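Local structure of 4-hydroxybenzoyl-CoA thioesterase (Pseudomonas sp. CBS3, 1LO8) at residues Thr59-Cys64 against Ala113-Val118. The protein hydrolyses 4-hydroxybenzoyl-CoA to 4-hydroxybenzoate and coenzyme A, the last step in making 4-hydroxybenzoate from 4-chlorobenzoate. Sequence-based numbering, arbitrary orientation.
With 4CA (4-hydroxybenzyl coenzyme A), chain B.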
loop_
_atom_site.group_PDB
_atom_site.type_symbol
_atom_site.label_atom_id
_atom_site.label_comp_id
_atom_site.label_asym_id
_atom_site.label_seq_id
_atom_site.Cartn_x
_atom_site.Cartn_y
_atom_site.Cartn_z
ATOM N N THR A 59 -13.982 -13.504 2.819
ATOM C CA THR A 59 -15.023 -12.793 3.561
ATOM C C THR A 59 -14.987 -11.292 3.295
ATOM O O THR A 59 -14.503 -10.539 4.142
ATOM C CB THR A 59 -14.929 -13.054 5.078
ATOM O OG1 THR A 59 -13.657 -12.604 5.542
ATOM C CG2 THR A 59 -14.991 -14.549 5.332
ATOM N N PRO A 60 -15.481 -10.850 2.135
ATOM C CA PRO A 60 -15.477 -9.432 1.771
ATOM C C PRO A 60 -16.214 -8.567 2.776
ATOM O O PRO A 60 -17.197 -8.943 3.428
ATOM C CB PRO A 60 -16.246 -9.288 0.466
ATOM C CG PRO A 60 -16.846 -10.641 0.160
ATOM C CD PRO A 60 -16.142 -11.645 1.078
ATOM N N ILE A 61 -15.771 -7.326 2.874
ATOM C CA ILE A 61 -16.406 -6.440 3.811
ATOM C C ILE A 61 -17.548 -5.718 3.138
ATOM O O ILE A 61 -17.471 -5.354 1.955
ATOM C CB ILE A 61 -15.343 -5.484 4.373
ATOM C CG1 ILE A 61 -15.884 -4.681 5.539
ATOM C CG2 ILE A 61 -14.698 -4.593 3.290
ATOM C CD1 ILE A 61 -14.744 -3.865 6.194
ATOM N N VAL A 62 -18.627 -5.536 3.898
ATOM C CA VAL A 62 -19.869 -4.863 3.456
ATOM C C VAL A 62 -20.119 -3.585 4.252
ATOM O O VAL A 62 -20.727 -2.644 3.780
ATOM C CB VAL A 62 -21.129 -5.756 3.444
ATOM C CG1 VAL A 62 -20.937 -6.862 2.408
ATOM C CG2 VAL A 62 -21.414 -6.442 4.777
ATOM N N SER A 63 -19.575 -3.508 5.457
ATOM C CA SER A 63 -19.801 -2.318 6.241
ATOM C C SER A 63 -18.743 -2.125 7.317
ATOM O O SER A 63 -18.176 -3.069 7.844
ATOM C CB SER A 63 -21.169 -2.514 6.884
ATOM O OG SER A 63 -21.480 -1.368 7.612
ATOM N N CYS A 64 -18.466 -0.892 7.716
ATOM C CA CYS A 64 -17.490 -0.710 8.780
ATOM C C CYS A 64 -17.688 0.566 9.590
ATOM O O CYS A 64 -18.069 1.617 9.086
ATOM C CB CYS A 64 -16.011 -0.956 8.384
ATOM S SG CYS A 64 -14.727 -0.484 9.632
ATOM N N ALA A 113 -12.763 -1.122 15.705
ATOM C CA ALA A 113 -13.560 -1.103 14.513
ATOM C C ALA A 113 -14.457 -2.326 14.475
ATOM O O ALA A 113 -14.017 -3.384 14.919
ATOM C CB ALA A 113 -12.630 -1.171 13.286
ATOM N N ASP A 114 -15.689 -2.170 13.966
ATOM C CA ASP A 114 -16.616 -3.279 13.803
ATOM C C ASP A 114 -16.793 -3.436 12.334
ATOM O O ASP A 114 -17.230 -2.501 11.658
ATOM C CB ASP A 114 -18.006 -3.000 14.398
ATOM C CG ASP A 114 -18.065 -3.128 15.885
ATOM O OD1 ASP A 114 -17.230 -3.692 16.540
ATOM O OD2 ASP A 114 -19.092 -2.540 16.395
ATOM N N GLU A 115 -16.438 -4.615 11.861
ATOM C CA GLU A 115 -16.534 -4.919 10.461
ATOM C C GLU A 115 -17.661 -5.869 10.212
ATOM O O GLU A 115 -17.708 -6.885 10.875
ATOM C CB GLU A 115 -15.262 -5.581 9.870
ATOM C CG GLU A 115 -14.037 -4.613 9.884
ATOM C CD GLU A 115 -12.850 -5.287 9.291
ATOM O OE1 GLU A 115 -12.726 -6.487 9.324
ATOM O OE2 GLU A 115 -11.957 -4.458 8.808
ATOM N N ILE A 116 -18.510 -5.551 9.250
ATOM C CA ILE A 116 -19.573 -6.436 8.844
ATOM C C ILE A 116 -19.102 -7.063 7.557
ATOM O O ILE A 116 -18.848 -6.364 6.588
ATOM C CB ILE A 116 -20.929 -5.753 8.709
ATOM C CG1 ILE A 116 -21.277 -5.095 10.010
ATOM C CG2 ILE A 116 -22.038 -6.736 8.331
ATOM C CD1 ILE A 116 -22.737 -4.635 9.987
ATOM N N ARG A 117 -18.946 -8.390 7.578
ATOM C CA ARG A 117 -18.464 -9.126 6.436
ATOM C C ARG A 117 -19.383 -10.282 6.121
ATOM O O ARG A 117 -20.278 -10.610 6.879
ATOM C CB ARG A 117 -17.044 -9.685 6.699
ATOM C CG ARG A 117 -15.928 -8.660 6.973
ATOM C CD ARG A 117 -14.681 -9.347 7.470
ATOM N NE ARG A 117 -13.559 -8.420 7.666
ATOM C CZ ARG A 117 -12.619 -8.225 6.748
ATOM N NH1 ARG A 117 -12.603 -8.818 5.542
ATOM N NH2 ARG A 117 -11.639 -7.403 7.035
ATOM N N VAL A 118 -19.154 -10.905 4.982
ATOM C CA VAL A 118 -19.934 -12.084 4.594
ATOM C C VAL A 118 -19.001 -13.108 3.943
ATOM O O VAL A 118 -17.927 -12.753 3.404
ATOM C CB VAL A 118 -20.986 -11.739 3.537
ATOM C CG1 VAL A 118 -21.885 -10.593 3.904
ATOM C CG2 VAL A 118 -20.268 -11.368 2.237
HETATM N N1A 4CA B . -24.472 -3.327 6.453
HETATM C C2A 4CA B . -24.721 -4.467 7.180
HETATM N N3A 4CA B . -24.897 -5.681 6.757
HETATM C C4A 4CA B . -24.808 -5.738 5.422
HETATM C C5A 4CA B . -24.590 -4.685 4.561
HETATM C C6A 4CA B . -24.388 -3.401 5.119
HETATM N N6A 4CA B . -24.142 -2.295 4.435
HETATM N N7A 4CA B . -24.586 -5.126 3.236
HETATM C C8A 4CA B . -24.815 -6.446 3.329
HETATM N N9A 4CA B . -25.004 -6.833 4.617
HETATM C C1D 4CA B . -25.471 -8.117 5.057
HETATM C C2D 4CA B . -26.783 -8.236 4.321
HETATM O O2D 4CA B . -27.877 -7.727 5.086
HETATM C C3D 4CA B . -26.994 -9.709 4.274
HETATM O O3D 4CA B . -27.596 -10.107 5.485
HETATM P P3D 4CA B . -28.383 -11.145 6.227
HETATM O O7A 4CA B . -29.549 -10.430 6.869
HETATM O O8A 4CA B . -28.814 -12.214 5.246
HETATM O O9A 4CA B . -27.537 -11.777 7.296
HETATM C C4D 4CA B . -25.594 -10.217 4.068
HETATM O O4D 4CA B . -24.718 -9.089 4.446
HETATM C C5D 4CA B . -25.459 -10.596 2.606
HETATM O O5D 4CA B . -25.850 -9.450 1.825
HETATM P P1A 4CA B . -26.911 -9.720 0.711
HETATM O O1A 4CA B . -27.409 -8.391 0.257
HETATM O O2A 4CA B . -27.988 -10.485 1.384
HETATM O O3A 4CA B . -26.318 -10.553 -0.444
HETATM P P2A 4CA B . -25.589 -10.133 -1.845
HETATM O O4A 4CA B . -24.929 -11.359 -2.377
HETATM O O5A 4CA B . -26.644 -9.705 -2.791
HETATM O O6A 4CA B . -24.520 -8.901 -1.684
HETATM C CBP 4CA B . -22.150 -8.747 -1.621
HETATM C CCP 4CA B . -23.386 -9.327 -0.944
HETATM C CDP 4CA B . -21.890 -9.391 -3.004
HETATM C CEP 4CA B . -20.935 -8.877 -0.696
HETATM C CAP 4CA B . -22.380 -7.274 -1.957
HETATM O OAP 4CA B . -22.556 -6.528 -0.732
HETATM C C9P 4CA B . -21.043 -6.628 -2.380
HETATM O O9P 4CA B . -20.437 -6.914 -3.418
HETATM N N8P 4CA B . -20.459 -5.643 -1.501
HETATM C C7P 4CA B . -19.146 -5.229 -2.009
HETATM C C6P 4CA B . -18.060 -6.034 -1.306
HETATM C C5P 4CA B . -16.681 -5.377 -1.546
HETATM O O5P 4CA B . -16.228 -5.133 -2.642
HETATM N N4P 4CA B . -15.968 -4.937 -0.373
HETATM C C3P 4CA B . -14.673 -4.339 -0.703
HETATM C C2P 4CA B . -13.601 -5.413 -0.908
HETATM S S1P 4CA B . -13.291 -6.591 0.428
HETATM C C1B 4CA B . -11.864 -7.489 -0.043
HETATM C C2B 4CA B . -11.720 -8.770 0.633
HETATM C C3B 4CA B . -12.152 -9.943 -0.023
HETATM C C4B 4CA B . -12.007 -11.192 0.614
HETATM C C5B 4CA B . -11.411 -11.259 1.894
HETATM O O2B 4CA B . -11.127 -12.484 2.463
HETATM C C6B 4CA B . -11.030 -10.065 2.569
HETATM C C7B 4CA B . -11.122 -8.819 1.912
#
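Arg-117 sets CG anti to its carbonyl carbon (chi1 -61°) and then runs extended to NE, which carries the guanidinium past Ile-61 to the carbonyl of Thr-59. NH1 donates to Thr-59 O at 2.9 Å, with the oxygen almost in the guanidinium plane. Ile-61 CB lies over one face of the group. NE and NH2 both grip a single oxygen, Glu-115 OE1, side-on and from one face of the carboxylate; NE to OE1 is 2.7 Å. His-96 also bonds OE1, and Asp-32 takes NH2 in a second salt bridge. An alanine in place of Arg-117 would probably leave Thr-59 O without this donor and Asp-32 without its mate, and hold the Glu-115 carboxylate less firmly, with His-96 still on OE1. Ile-61 has CG1 anti to its backbone N (chi1 -170°), and its CD1 comes within 3.8 Å of Glu-115 CG, the two side chains crossing at about a right angle.

The two antiparallel strands belong to the sheet of the hotdog fold. A classic beta bulge shifts their register: Val-62 N and Ser-63 N both donate to Ile-116 O, the first at 2.8 Å and nearly straight. Ile-116 N returns a bond to Ser-63 O. From Ser-63 on, the strand also pairs with one of the second subunit, antiparallel, so the sheet runs on across the interface.

The ligand, 4-hydroxybenzyl-CoA, runs along 59-63. Thr-59 N donates to its phenol oxygen O2B at 3.1 Å. Ile-61 O accepts from the pantetheine nitrogen N4P at 2.8 Å. The adenine rests on Val-62, Ser-63 and Ile-116, with Ile-116 CG2 3.4 Å from N3A. Val-62 CG2 touches Ile-116 CG2 at 3.6 Å beneath the base, and Val-118 CG1 meets the ribose.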